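Local coordinates for C-type lectin domain family 4 member F (Mus musculus, PDB 6JJJ), which serves as a Kupffer cell receptor with affinity for galactose and fucose and could be involved in endocytosis, at residues Q114-R119 with Q134-A139; I82-Q87 with D127-R132; A60-Q65 with W93-G98; E49-S54 with Y144-K149. All coordinates share one frame; numbering follows the deposited sequence.

Interaction 1 (Q114-R119 with Q134-A139); sequences QPDNWR and QWNDMA. With CA (calcium ion), chain H; CA (calcium ion), chain G.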
loop_
_atom_site.group_PDB
_atom_site.type_symbol
_atom_site.label_atom_id
_atom_site.label_comp_id
_atom_site.label_asym_id
_atom_site.label_seq_id
_atom_site.Cartn_x
_atom_site.Cartn_y
_atom_site.Cartn_z
ATOM N N GLN A 114 29.038 22.634 -11.894
ATOM C CA GLN A 114 28.864 21.199 -12.089
ATOM C C GLN A 114 28.150 21.000 -13.421
ATOM O O GLN A 114 27.287 21.817 -13.760
ATOM C CB GLN A 114 28.047 20.590 -10.944
ATOM C CG GLN A 114 28.373 19.142 -10.601
ATOM C CD GLN A 114 29.832 18.921 -10.258
ATOM O OE1 GLN A 114 30.652 18.658 -11.136
ATOM N NE2 GLN A 114 30.166 19.027 -8.977
ATOM N N PRO A 115 28.471 19.946 -14.185
ATOM C CA PRO A 115 29.450 18.885 -13.907
ATOM C C PRO A 115 30.904 19.335 -14.033
ATOM O O PRO A 115 31.216 20.234 -14.813
ATOM C CB PRO A 115 29.129 17.822 -14.969
ATOM C CG PRO A 115 28.547 18.605 -16.110
ATOM C CD PRO A 115 27.788 19.748 -15.481
ATOM N N ASP A 116 31.787 18.692 -13.265
ATOM C CA ASP A 116 33.211 18.982 -13.314
ATOM C C ASP A 116 34.034 17.854 -13.915
ATOM O O ASP A 116 35.148 18.106 -14.381
ATOM C CB ASP A 116 33.740 19.285 -11.903
ATOM C CG ASP A 116 33.469 18.158 -10.927
ATOM O OD1 ASP A 116 32.814 17.173 -11.329
ATOM O OD2 ASP A 116 33.897 18.263 -9.756
ATOM N N ASN A 117 33.519 16.626 -13.914
ATOM C CA ASN A 117 34.236 15.479 -14.468
ATOM C C ASN A 117 35.564 15.276 -13.742
ATOM O O ASN A 117 36.606 15.044 -14.361
ATOM C CB ASN A 117 34.459 15.635 -15.973
ATOM C CG ASN A 117 34.689 14.308 -16.662
ATOM O OD1 ASN A 117 34.101 13.293 -16.284
ATOM N ND2 ASN A 117 35.548 14.305 -17.677
ATOM N N TRP A 118 35.524 15.375 -12.416
ATOM C CA TRP A 118 36.737 15.327 -11.613
ATOM C C TRP A 118 37.465 14.004 -11.831
ATOM O O TRP A 118 36.851 12.964 -12.082
ATOM C CB TRP A 118 36.382 15.506 -10.137
ATOM C CG TRP A 118 37.536 15.865 -9.268
ATOM C CD1 TRP A 118 38.239 17.035 -9.279
ATOM C CD2 TRP A 118 38.120 15.056 -8.240
ATOM N NE1 TRP A 118 39.227 17.002 -8.326
ATOM C CE2 TRP A 118 39.176 15.797 -7.675
ATOM C CE3 TRP A 118 37.854 13.775 -7.746
ATOM C CZ2 TRP A 118 39.968 15.300 -6.642
ATOM C CZ3 TRP A 118 38.641 13.285 -6.718
ATOM C CH2 TRP A 118 39.684 14.046 -6.178
ATOM N N ARG A 119 38.791 14.055 -11.744
ATOM C CA ARG A 119 39.622 12.867 -11.914
ATOM C C ARG A 119 39.850 12.240 -10.543
ATOM O O ARG A 119 40.510 12.833 -9.684
ATOM C CB ARG A 119 40.949 13.223 -12.581
ATOM C CG ARG A 119 41.720 12.023 -13.125
ATOM C CD ARG A 119 42.701 11.432 -12.118
ATOM N NE ARG A 119 43.432 10.303 -12.695
ATOM C CZ ARG A 119 44.237 9.495 -12.012
ATOM N NH1 ARG A 119 44.426 9.684 -10.712
ATOM N NH2 ARG A 119 44.852 8.494 -12.627
ATOM N N GLN A 134 21.231 18.909 -5.514
ATOM C CA GLN A 134 21.375 19.257 -6.918
ATOM C C GLN A 134 22.329 18.224 -7.502
ATOM O O GLN A 134 23.110 17.599 -6.779
ATOM C CB GLN A 134 21.887 20.692 -7.087
ATOM C CG GLN A 134 20.884 21.767 -6.615
ATOM C CD GLN A 134 21.138 23.123 -7.247
ATOM O OE1 GLN A 134 22.283 23.502 -7.479
ATOM N NE2 GLN A 134 20.073 23.895 -7.447
ATOM N N TRP A 135 22.257 18.038 -8.814
ATOM C CA TRP A 135 23.003 16.956 -9.438
ATOM C C TRP A 135 24.506 17.138 -9.248
ATOM O O TRP A 135 25.007 18.246 -9.048
ATOM C CB TRP A 135 22.695 16.880 -10.929
ATOM C CG TRP A 135 21.267 16.647 -11.233
ATOM C CD1 TRP A 135 20.275 16.361 -10.344
ATOM C CD2 TRP A 135 20.657 16.675 -12.524
ATOM N NE1 TRP A 135 19.081 16.211 -11.002
ATOM C CE2 TRP A 135 19.289 16.398 -12.343
ATOM C CE3 TRP A 135 21.134 16.908 -13.817
ATOM C CZ2 TRP A 135 18.392 16.347 -13.406
ATOM C CZ3 TRP A 135 20.244 16.859 -14.871
ATOM C CH2 TRP A 135 18.887 16.579 -14.660
ATOM N N ASN A 136 25.227 16.020 -9.306
ATOM C CA ASN A 136 26.684 16.040 -9.337
ATOM C C ASN A 136 27.152 14.805 -10.089
ATOM O O ASN A 136 26.739 13.689 -9.760
ATOM C CB ASN A 136 27.289 16.058 -7.929
ATOM C CG ASN A 136 28.790 15.824 -7.940
ATOM O OD1 ASN A 136 29.503 16.331 -8.808
ATOM N ND2 ASN A 136 29.276 15.046 -6.977
ATOM N N ASP A 137 27.981 14.998 -11.113
ATOM C CA ASP A 137 28.573 13.854 -11.795
ATOM C C ASP A 137 29.619 13.215 -10.886
ATOM O O ASP A 137 30.309 13.898 -10.124
ATOM C CB ASP A 137 29.174 14.266 -13.141
ATOM C CG ASP A 137 30.399 15.141 -13.011
ATOM O OD1 ASP A 137 30.572 15.811 -11.974
ATOM O OD2 ASP A 137 31.190 15.155 -13.978
ATOM N N MET A 138 29.715 11.889 -10.948
ATOM C CA MET A 138 30.461 11.131 -9.954
ATOM C C MET A 138 31.095 9.917 -10.614
ATOM O O MET A 138 30.679 9.480 -11.689
ATOM C CB MET A 138 29.537 10.708 -8.800
ATOM C CG MET A 138 30.199 9.908 -7.705
ATOM S SD MET A 138 31.522 10.852 -6.915
ATOM C CE MET A 138 32.308 9.580 -5.933
ATOM N N ALA A 139 32.116 9.379 -9.952
ATOM C CA ALA A 139 32.740 8.147 -10.412
ATOM C C ALA A 139 31.739 7.004 -10.319
ATOM O O ALA A 139 31.150 6.762 -9.261
ATOM C CB ALA A 139 33.982 7.837 -9.579
HETATM CA CA CA H . 31.824 15.912 -9.469
HETATM CA CA CA G . 31.742 12.592 -17.688
HETATM O O HOH W 1 32.707 16.745 -7.533
#
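Trp135 meets the 114-119 loop through its backbone, its carbonyl O lying 3.8 Å from Gln114 CG, while its indole turns away into the core against strand 80-85. Next along strand 135-138, Asn136 carries its amide toward the loop with CG anti to the backbone N (chi1 170°). Its OD1 binds a calcium ion at 2.5 Å, and its ND2 is hydrogen-bonded to His130, which fixes the rotation of the amide. Asp137 contributes with backbone and side chain alike. Its backbone O (2.6 Å) and its OD1 (2.8 Å) both hold that calcium, making a chelate that closes on one residue. Its OD2 takes the backbone N of Asn117 at 2.8 Å through the syn lone pair in a bent bond (130°), and Pro115 CB packs 3.5 Å from the same oxygen. From the loop, Asp116 OD1 reaches the ion at 2.5 Å, its carboxylate turned 49° from that of Asp137. Glu126 and a water complete the six ligand atoms, and Asn117 OD1 serves the second calcium. The loop kinks at the cis peptide before Pro115. Gln114, Pro115 and Asp116 form the QPD motif of galactose-binding C-type lectins, and Trp135, Asn136 and Asp137 the WND motif. The calcium probably offsets the charge of carboxylates that would otherwise repel each other, and it joins loop and strand through shared ligation. As in relatives, the water's place on the ion is consistent with one that sugar hydroxyls could take.

Interaction 2 (I82-Q87 with D127-R132); sequences IGLTDQ and DCVHVR. With CA (calcium ion), chain G.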
loop_
_atom_site.group_PDB
_atom_site.type_symbol
_atom_site.label_atom_id
_atom_site.label_comp_id
_atom_site.label_asym_id
_atom_site.label_seq_id
_atom_site.Cartn_x
_atom_site.Cartn_y
_atom_site.Cartn_z
ATOM N N ILE A 82 21.120 8.440 -10.183
ATOM C CA ILE A 82 20.024 8.583 -11.131
ATOM C C ILE A 82 20.527 8.179 -12.512
ATOM O O ILE A 82 21.715 7.924 -12.718
ATOM C CB ILE A 82 19.443 10.011 -11.152
ATOM C CG1 ILE A 82 20.555 11.052 -11.263
ATOM C CG2 ILE A 82 18.609 10.260 -9.899
ATOM C CD1 ILE A 82 20.050 12.456 -11.521
ATOM N N GLY A 83 19.604 8.150 -13.470
ATOM C CA GLY A 83 19.862 7.558 -14.768
ATOM C C GLY A 83 20.526 8.443 -15.802
ATOM O O GLY A 83 20.282 8.275 -17.002
ATOM N N LEU A 84 21.362 9.377 -15.365
ATOM C CA LEU A 84 22.093 10.253 -16.269
ATOM C C LEU A 84 23.553 9.824 -16.355
ATOM O O LEU A 84 24.120 9.297 -15.394
ATOM C CB LEU A 84 22.008 11.708 -15.805
ATOM C CG LEU A 84 22.225 12.781 -16.874
ATOM C CD1 LEU A 84 21.199 12.658 -17.988
ATOM C CD2 LEU A 84 22.179 14.173 -16.253
ATOM N N THR A 85 24.150 10.036 -17.527
ATOM C CA THR A 85 25.549 9.681 -17.730
ATOM C C THR A 85 26.025 10.173 -19.091
ATOM O O THR A 85 25.261 10.201 -20.060
ATOM C CB THR A 85 25.761 8.162 -17.621
ATOM O OG1 THR A 85 27.108 7.834 -17.992
ATOM C CG2 THR A 85 24.786 7.415 -18.524
ATOM N N ASP A 86 27.306 10.535 -19.148
ATOM C CA ASP A 86 27.997 10.913 -20.376
ATOM C C ASP A 86 29.092 9.888 -20.656
ATOM O O ASP A 86 30.188 10.209 -21.109
ATOM C CB ASP A 86 28.572 12.327 -20.287
ATOM C CG ASP A 86 29.696 12.449 -19.278
ATOM O OD1 ASP A 86 29.967 11.469 -18.555
ATOM O OD2 ASP A 86 30.311 13.537 -19.207
ATOM N N GLN A 87 28.793 8.631 -20.360
ATOM C CA GLN A 87 29.723 7.523 -20.520
ATOM C C GLN A 87 30.119 7.284 -21.963
ATOM O O GLN A 87 31.226 7.671 -22.341
ATOM C CB GLN A 87 29.075 6.295 -19.900
ATOM C CG GLN A 87 29.843 5.013 -19.954
ATOM C CD GLN A 87 29.087 3.910 -19.242
ATOM O OE1 GLN A 87 29.553 3.384 -18.237
ATOM N NE2 GLN A 87 27.900 3.588 -19.733
ATOM N N ASP A 127 31.332 9.951 -14.741
ATOM C CA ASP A 127 30.371 9.751 -15.821
ATOM C C ASP A 127 29.008 9.289 -15.310
ATOM O O ASP A 127 28.214 8.747 -16.085
ATOM C CB ASP A 127 30.900 8.740 -16.840
ATOM C CG ASP A 127 32.191 9.180 -17.476
ATOM O OD1 ASP A 127 32.382 10.401 -17.638
ATOM O OD2 ASP A 127 33.011 8.306 -17.823
ATOM N N CYS A 128 28.720 9.483 -14.027
ATOM C CA CYS A 128 27.448 9.080 -13.450
ATOM C C CYS A 128 26.993 10.161 -12.485
ATOM O O CYS A 128 27.814 10.846 -11.866
ATOM C CB CYS A 128 27.554 7.723 -12.738
ATOM S SG CYS A 128 27.789 6.322 -13.874
ATOM N N VAL A 129 25.676 10.326 -12.381
ATOM C CA VAL A 129 25.077 11.433 -11.648
ATOM C C VAL A 129 24.288 10.903 -10.460
ATOM O O VAL A 129 23.524 9.943 -10.591
ATOM C CB VAL A 129 24.163 12.278 -12.561
ATOM C CG1 VAL A 129 23.533 13.418 -11.781
ATOM C CG2 VAL A 129 24.942 12.794 -13.761
ATOM N N HIS A 130 24.463 11.544 -9.305
ATOM C CA HIS A 130 23.625 11.305 -8.136
ATOM C C HIS A 130 23.053 12.641 -7.672
ATOM O O HIS A 130 23.403 13.705 -8.195
ATOM C CB HIS A 130 24.404 10.603 -7.014
ATOM C CG HIS A 130 25.608 11.355 -6.536
ATOM N ND1 HIS A 130 26.669 10.731 -5.915
ATOM C CD2 HIS A 130 25.918 12.672 -6.574
ATOM C CE1 HIS A 130 27.583 11.630 -5.599
ATOM N NE2 HIS A 130 27.152 12.817 -5.986
ATOM N N VAL A 131 22.174 12.591 -6.672
ATOM C CA VAL A 131 21.472 13.782 -6.201
ATOM C C VAL A 131 21.473 13.810 -4.679
ATOM O O VAL A 131 21.095 12.825 -4.036
ATOM C CB VAL A 131 20.020 13.825 -6.721
ATOM C CG1 VAL A 131 19.351 15.142 -6.355
ATOM C CG2 VAL A 131 19.984 13.589 -8.223
ATOM N N ARG A 132 21.872 14.949 -4.106
ATOM C CA ARG A 132 21.643 15.255 -2.698
ATOM C C ARG A 132 20.680 16.424 -2.543
ATOM O O ARG A 132 19.639 16.299 -1.890
ATOM C CB ARG A 132 22.978 15.559 -2.003
HETATM CA CA CA G . 31.742 12.592 -17.688
#
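The backbone N of Ile82 donates to Val129 O at 2.9 Å, with an N-H...O angle of 149° and the donor only slightly tilted, by 16°, from the carbonyl plane. Around this bond the two segments run nearly antiparallel and pack their apolar side chains together. Ile82 CD1 sits between two valine methyls, 3.6 Å from Val129 CG1 and 3.5 Å from Val131 CG2. With CG1 placed between its backbone N and carbonyl carbon, Ile82 directs that branch at the facing strand. Leu84 lies alongside Val129, pointing the same way, with CB 3.7 Å from Val129 CG2. Farther along, the contact turns polar. Thr85 OG1 donates to Asp127 O, though at this resolution the length of the bond is doubtful. Beyond it both segments reach a calcium ion: Asp86 chelates the ion with OD1 and OD2, each at 2.3 Å, and Asp127 OD1 binds it, also at 2.3 Å. These two side chains cross at about a right angle, with their carboxylate planes 69° apart. Asn117, Glu90 and the backbone O of Glu126 complete the site. Asp127 and Cys128 together face Met138 in a classic beta bulge just where the strand leaves the metal. Gln12 of the second subunit packs on Gln87 and Asp127. Within this four-stranded antiparallel sheet of the C-type lectin domain, strand 80-85 lies between strands 94-95 and 128-131, and strand 128-131 in turn between 80-85 and 135-138.

Interaction 3 (A60-Q65 with W93-G98); sequences ASVTSQ and WRWVDG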
loop_
_atom_site.group_PDB
_atom_site.type_symbol
_atom_site.label_atom_id
_atom_site.label_comp_id
_atom_site.label_asym_id
_atom_site.label_seq_id
_atom_site.Cartn_x
_atom_site.Cartn_y
_atom_site.Cartn_z
ATOM N N ALA A 60 15.681 6.785 -12.114
ATOM C CA ALA A 60 14.727 7.866 -12.323
ATOM C C ALA A 60 15.283 8.942 -13.248
ATOM O O ALA A 60 16.493 9.179 -13.311
ATOM C CB ALA A 60 14.343 8.487 -10.977
ATOM N N SER A 61 14.369 9.606 -13.952
ATOM C CA SER A 61 14.660 10.743 -14.818
ATOM C C SER A 61 13.931 11.974 -14.287
ATOM O O SER A 61 13.260 11.924 -13.253
ATOM C CB SER A 61 14.241 10.448 -16.262
ATOM O OG SER A 61 14.688 9.167 -16.673
ATOM N N VAL A 62 14.047 13.086 -15.011
ATOM C CA VAL A 62 13.331 14.315 -14.673
ATOM C C VAL A 62 12.726 14.896 -15.950
ATOM O O VAL A 62 13.396 15.616 -16.698
ATOM C CB VAL A 62 14.229 15.340 -13.965
ATOM C CG1 VAL A 62 14.633 14.834 -12.584
ATOM C CG2 VAL A 62 15.467 15.645 -14.800
ATOM N N THR A 63 11.452 14.597 -16.198
ATOM C CA THR A 63 10.723 15.287 -17.255
ATOM C C THR A 63 10.315 16.698 -16.845
ATOM O O THR A 63 10.083 17.542 -17.716
ATOM C CB THR A 63 9.477 14.490 -17.653
ATOM O OG1 THR A 63 8.782 15.176 -18.704
ATOM C CG2 THR A 63 8.542 14.309 -16.464
ATOM N N SER A 64 10.228 16.965 -15.541
ATOM C CA SER A 64 9.792 18.250 -15.019
ATOM C C SER A 64 10.680 18.630 -13.839
ATOM O O SER A 64 11.591 17.886 -13.457
ATOM C CB SER A 64 8.312 18.195 -14.616
ATOM O OG SER A 64 8.074 17.161 -13.675
ATOM N N GLN A 65 10.406 19.796 -13.254
ATOM C CA GLN A 65 11.145 20.292 -12.097
ATOM C C GLN A 65 10.460 19.963 -10.779
ATOM O O GLN A 65 11.140 19.684 -9.786
ATOM C CB GLN A 65 11.338 21.808 -12.201
ATOM C CG GLN A 65 10.068 22.619 -11.991
ATOM C CD GLN A 65 10.272 24.101 -12.250
ATOM O OE1 GLN A 65 11.393 24.554 -12.486
ATOM N NE2 GLN A 65 9.185 24.864 -12.209
ATOM N N TRP A 93 25.471 13.929 -22.489
ATOM C CA TRP A 93 24.739 13.189 -21.475
ATOM C C TRP A 93 23.471 12.613 -22.101
ATOM O O TRP A 93 23.014 13.061 -23.155
ATOM C CB TRP A 93 24.368 14.087 -20.297
ATOM C CG TRP A 93 25.538 14.732 -19.619
ATOM C CD1 TRP A 93 26.110 15.927 -19.938
ATOM C CD2 TRP A 93 26.260 14.232 -18.485
ATOM N NE1 TRP A 93 27.151 16.198 -19.084
ATOM C CE2 TRP A 93 27.264 15.172 -18.183
ATOM C CE3 TRP A 93 26.160 13.078 -17.703
ATOM C CZ2 TRP A 93 28.161 14.995 -17.133
ATOM C CZ3 TRP A 93 27.053 12.902 -16.663
ATOM C CH2 TRP A 93 28.039 13.856 -16.387
ATOM N N ARG A 94 22.894 11.619 -21.433
ATOM C CA ARG A 94 21.650 11.030 -21.911
ATOM C C ARG A 94 21.055 10.172 -20.807
ATOM O O ARG A 94 21.782 9.548 -20.032
ATOM C CB ARG A 94 21.876 10.189 -23.176
ATOM N N TRP A 95 19.727 10.160 -20.741
ATOM C CA TRP A 95 19.023 9.334 -19.771
ATOM C C TRP A 95 19.044 7.878 -20.216
ATOM O O TRP A 95 19.027 7.570 -21.411
ATOM C CB TRP A 95 17.582 9.814 -19.592
ATOM C CG TRP A 95 17.499 11.188 -19.005
ATOM C CD1 TRP A 95 17.148 12.338 -19.650
ATOM C CD2 TRP A 95 17.780 11.557 -17.650
ATOM N NE1 TRP A 95 17.193 13.401 -18.781
ATOM C CE2 TRP A 95 17.577 12.948 -17.546
ATOM C CE3 TRP A 95 18.183 10.848 -16.515
ATOM C CZ2 TRP A 95 17.765 13.641 -16.353
ATOM C CZ3 TRP A 95 18.365 11.537 -15.332
ATOM C CH2 TRP A 95 18.157 12.920 -15.261
ATOM N N VAL A 96 19.097 6.976 -19.235
ATOM C CA VAL A 96 19.172 5.554 -19.546
ATOM C C VAL A 96 17.820 4.991 -19.958
ATOM O O VAL A 96 17.772 3.972 -20.659
ATOM C CB VAL A 96 19.741 4.787 -18.337
ATOM C CG1 VAL A 96 18.782 4.864 -17.153
ATOM C CG2 VAL A 96 20.038 3.344 -18.707
ATOM N N ASP A 97 16.719 5.622 -19.546
ATOM C CA ASP A 97 15.398 5.127 -19.914
ATOM C C ASP A 97 15.036 5.474 -21.354
ATOM O O ASP A 97 14.362 4.685 -22.024
ATOM C CB ASP A 97 14.341 5.684 -18.959
ATOM C CG ASP A 97 14.240 7.195 -19.016
ATOM O OD1 ASP A 97 14.944 7.815 -19.842
ATOM O OD2 ASP A 97 13.452 7.767 -18.232
ATOM N N GLY A 98 15.472 6.636 -21.844
ATOM C CA GLY A 98 15.145 7.056 -23.192
ATOM C C GLY A 98 14.798 8.526 -23.326
ATOM O O GLY A 98 14.942 9.105 -24.407
#
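Trp95 overlaps the backbone of Ser61 with one face of its six-membered ring; Ser61 CA stands 4.0 Å from the ring centroid and 17° off the ring normal, a CH-pi contact over the face. The chain follows that same face onward, so that Val62 N also lies over it, nearer the rim. Val62 then crosses the indole at about a right angle and brings CG2 to 3.4 Å from Trp95 CZ2. Ser61 CB sits over the face as well, and from there OG swings beside its own backbone N (chi1 -47°) to donate a hydrogen bond to Asp97 OD2. The length modelled for this bond is doubtful at the resolution of the structure. Asp97 is in turn held by Thr99, whose backbone N is hydrogen-bonded to OD1, so one carboxylate holds Ser61 and the backbone just after the 93-98 segment. Around the indole, Phe101 meets it edge-to-face and Trp135 comes nearly perpendicular, making an aromatic cluster in the core of the C-type lectin domain. Short strand 94-95 is one of the two outermost strands of its sheet within this chain and pairs with 80-85. The 60-65 segment leads out of strand 58-59 of the other sheet: Ala60 is bonded through its backbone to both Gly83 and Val147, and Ser64 occupies the N-cap position of helix 65-75.

Interaction 4 (E49-S54 with Y144-K149); sequences EKFCTS and YPWVCK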
loop_
_atom_site.group_PDB
_atom_site.type_symbol
_atom_site.label_atom_id
_atom_site.label_comp_id
_atom_site.label_asym_id
_atom_site.label_seq_id
_atom_site.Cartn_x
_atom_site.Cartn_y
_atom_site.Cartn_z
ATOM N N GLU A 49 21.534 -0.054 -11.737
ATOM C CA GLU A 49 20.697 -0.150 -12.928
ATOM C C GLU A 49 20.240 -1.584 -13.159
ATOM O O GLU A 49 19.079 -1.820 -13.517
ATOM C CB GLU A 49 21.458 0.382 -14.142
ATOM C CG GLU A 49 20.754 0.150 -15.470
ATOM C CD GLU A 49 19.415 0.864 -15.568
ATOM O OE1 GLU A 49 19.021 1.543 -14.598
ATOM O OE2 GLU A 49 18.753 0.734 -16.619
ATOM N N LYS A 50 21.134 -2.556 -12.956
ATOM C CA LYS A 50 20.738 -3.955 -13.055
ATOM C C LYS A 50 19.554 -4.254 -12.141
ATOM O O LYS A 50 18.675 -5.054 -12.486
ATOM C CB LYS A 50 21.924 -4.860 -12.716
ATOM C CG LYS A 50 23.120 -4.710 -13.649
ATOM C CD LYS A 50 22.979 -5.630 -14.862
ATOM C CE LYS A 50 24.096 -5.416 -15.873
ATOM N NZ LYS A 50 25.445 -5.712 -15.312
ATOM N N PHE A 51 19.501 -3.602 -10.976
ATOM C CA PHE A 51 18.359 -3.776 -10.082
ATOM C C PHE A 51 17.096 -3.189 -10.705
ATOM O O PHE A 51 16.080 -3.879 -10.849
ATOM C CB PHE A 51 18.639 -3.125 -8.721
ATOM C CG PHE A 51 17.510 -3.275 -7.731
ATOM C CD1 PHE A 51 16.396 -2.451 -7.789
ATOM C CD2 PHE A 51 17.566 -4.242 -6.739
ATOM C CE1 PHE A 51 15.358 -2.594 -6.885
ATOM C CE2 PHE A 51 16.533 -4.387 -5.830
ATOM C CZ PHE A 51 15.428 -3.561 -5.902
ATOM N N CYS A 52 17.137 -1.902 -11.068
ATOM C CA CYS A 52 15.957 -1.259 -11.643
ATOM C C CYS A 52 15.456 -2.027 -12.864
ATOM O O CYS A 52 14.244 -2.120 -13.096
ATOM C CB CYS A 52 16.264 0.193 -12.009
ATOM S SG CYS A 52 16.753 1.280 -10.625
ATOM N N THR A 53 16.376 -2.573 -13.664
ATOM C CA THR A 53 15.977 -3.395 -14.802
ATOM C C THR A 53 15.269 -4.654 -14.324
ATOM O O THR A 53 14.200 -5.013 -14.831
ATOM C CB THR A 53 17.196 -3.765 -15.648
ATOM O OG1 THR A 53 18.194 -4.357 -14.805
ATOM C CG2 THR A 53 17.768 -2.544 -16.344
ATOM N N SER A 54 15.854 -5.340 -13.337
ATOM C CA SER A 54 15.245 -6.562 -12.829
ATOM C C SER A 54 13.786 -6.326 -12.471
ATOM O O SER A 54 12.925 -7.173 -12.734
ATOM C CB SER A 54 16.008 -7.067 -11.604
ATOM O OG SER A 54 15.695 -6.302 -10.452
ATOM N N TYR A 144 26.744 4.252 -4.228
ATOM C CA TYR A 144 25.698 5.063 -3.632
ATOM C C TYR A 144 24.371 4.320 -3.690
ATOM O O TYR A 144 24.222 3.351 -4.442
ATOM C CB TYR A 144 25.540 6.405 -4.360
ATOM C CG TYR A 144 26.675 7.373 -4.145
ATOM C CD1 TYR A 144 26.684 8.232 -3.054
ATOM C CD2 TYR A 144 27.732 7.437 -5.040
ATOM C CE1 TYR A 144 27.718 9.121 -2.859
ATOM C CE2 TYR A 144 28.769 8.322 -4.851
ATOM C CZ TYR A 144 28.758 9.162 -3.761
ATOM O OH TYR A 144 29.796 10.047 -3.576
ATOM N N PRO A 145 23.377 4.747 -2.908
ATOM C CA PRO A 145 22.005 4.266 -3.144
ATOM C C PRO A 145 21.454 4.872 -4.426
ATOM O O PRO A 145 22.163 5.620 -5.108
ATOM C CB PRO A 145 21.240 4.732 -1.900
ATOM C CG PRO A 145 22.024 5.908 -1.394
ATOM C CD PRO A 145 23.471 5.658 -1.752
ATOM N N TRP A 146 20.204 4.576 -4.769
ATOM C CA TRP A 146 19.669 4.986 -6.060
ATOM C C TRP A 146 18.155 5.128 -5.977
ATOM O O TRP A 146 17.539 4.879 -4.940
ATOM C CB TRP A 146 20.032 3.974 -7.148
ATOM C CG TRP A 146 19.381 2.638 -6.925
ATOM C CD1 TRP A 146 18.170 2.227 -7.400
ATOM C CD2 TRP A 146 19.901 1.548 -6.158
ATOM N NE1 TRP A 146 17.908 0.944 -6.983
ATOM C CE2 TRP A 146 18.956 0.506 -6.218
ATOM C CE3 TRP A 146 21.077 1.349 -5.426
ATOM C CZ2 TRP A 146 19.150 -0.716 -5.577
ATOM C CZ3 TRP A 146 21.269 0.136 -4.792
ATOM C CH2 TRP A 146 20.310 -0.880 -4.870
ATOM N N VAL A 147 17.557 5.531 -7.095
ATOM C CA VAL A 147 16.105 5.624 -7.224
ATOM C C VAL A 147 15.701 5.097 -8.596
ATOM O O VAL A 147 16.231 5.539 -9.621
ATOM C CB VAL A 147 15.618 7.072 -7.012
ATOM C CG1 VAL A 147 16.374 8.026 -7.928
ATOM C CG2 VAL A 147 14.119 7.168 -7.226
ATOM N N CYS A 148 14.752 4.165 -8.615
ATOM C CA CYS A 148 14.192 3.636 -9.851
ATOM C C CYS A 148 12.877 4.337 -10.173
ATOM O O CYS A 148 12.181 4.825 -9.279
ATOM C CB CYS A 148 13.938 2.127 -9.750
ATOM S SG CYS A 148 15.322 1.094 -9.190
ATOM N N LYS A 149 12.532 4.373 -11.462
ATOM C CA LYS A 149 11.251 4.914 -11.904
ATOM C C LYS A 149 10.548 3.909 -12.806
ATOM O O LYS A 149 11.182 3.241 -13.628
ATOM C CB LYS A 149 11.414 6.251 -12.651
ATOM C CG LYS A 149 10.089 6.849 -13.124
ATOM C CD LYS A 149 10.162 8.358 -13.315
ATOM C CE LYS A 149 10.704 8.739 -14.687
ATOM N NZ LYS A 149 10.622 10.212 -14.921
#
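A disulfide joins helix to strand here: Cys52 SG is bonded to Cys148 SG at 2.0 Å, with a left-handed twist about the S-S bond (-79°). It links helix 45-54 to strand 147-151, early and late elements of the C-type lectin fold. The axes of helix 49-54 and strand 147-149 come within 8.7 Å of each other. Aromatic rings flank the bridge. Phe51 is sent outward from the helix toward Trp146 by a CG opposite the backbone N (chi1 -179°), and one face of its ring receives Trp146 CZ2, offset toward the rim. The ring planes stand 58° apart with centroids 5.4 Å from each other, an oblique pairing between Phe51 and the six-membered ring of Trp146. Each sulfur meets one of these side chains: Cys148 SG lies at the edge of Phe51, 4.0 Å from its CD1, while Cys52 SG approaches the indole obliquely. Tyr37 and Leu59 lie nearby, the first against Phe51 and the second against Cys52 and Trp146. The nearest indole atom to the Cys52 sulfur is Trp146 CD1, at 3.6 Å.

Interaction 1 lies at the surface end of the domain, about 17 Å from the chain centre, whereas interactions 2, 3 and 4 are buried closer in. Interaction 1 lies on strand 135-138 and interaction 2 on its neighbour 128-131, and both reach the second calcium: metal and carboxylate chemistry rules interaction 1 and the outer end of interaction 2, which turns apolar inward. Trp135 reaches from interaction 1 to Leu84 of interaction 2 and to Val62 and Trp95 of interaction 3, which relies on aromatic packing and one serine-aspartate bond. Interaction 4 is covalent and sulfur-aromatic; its chain loop encloses the other three, and Val147 O probably accepts a hydrogen bond from Ala60 N of interaction 3.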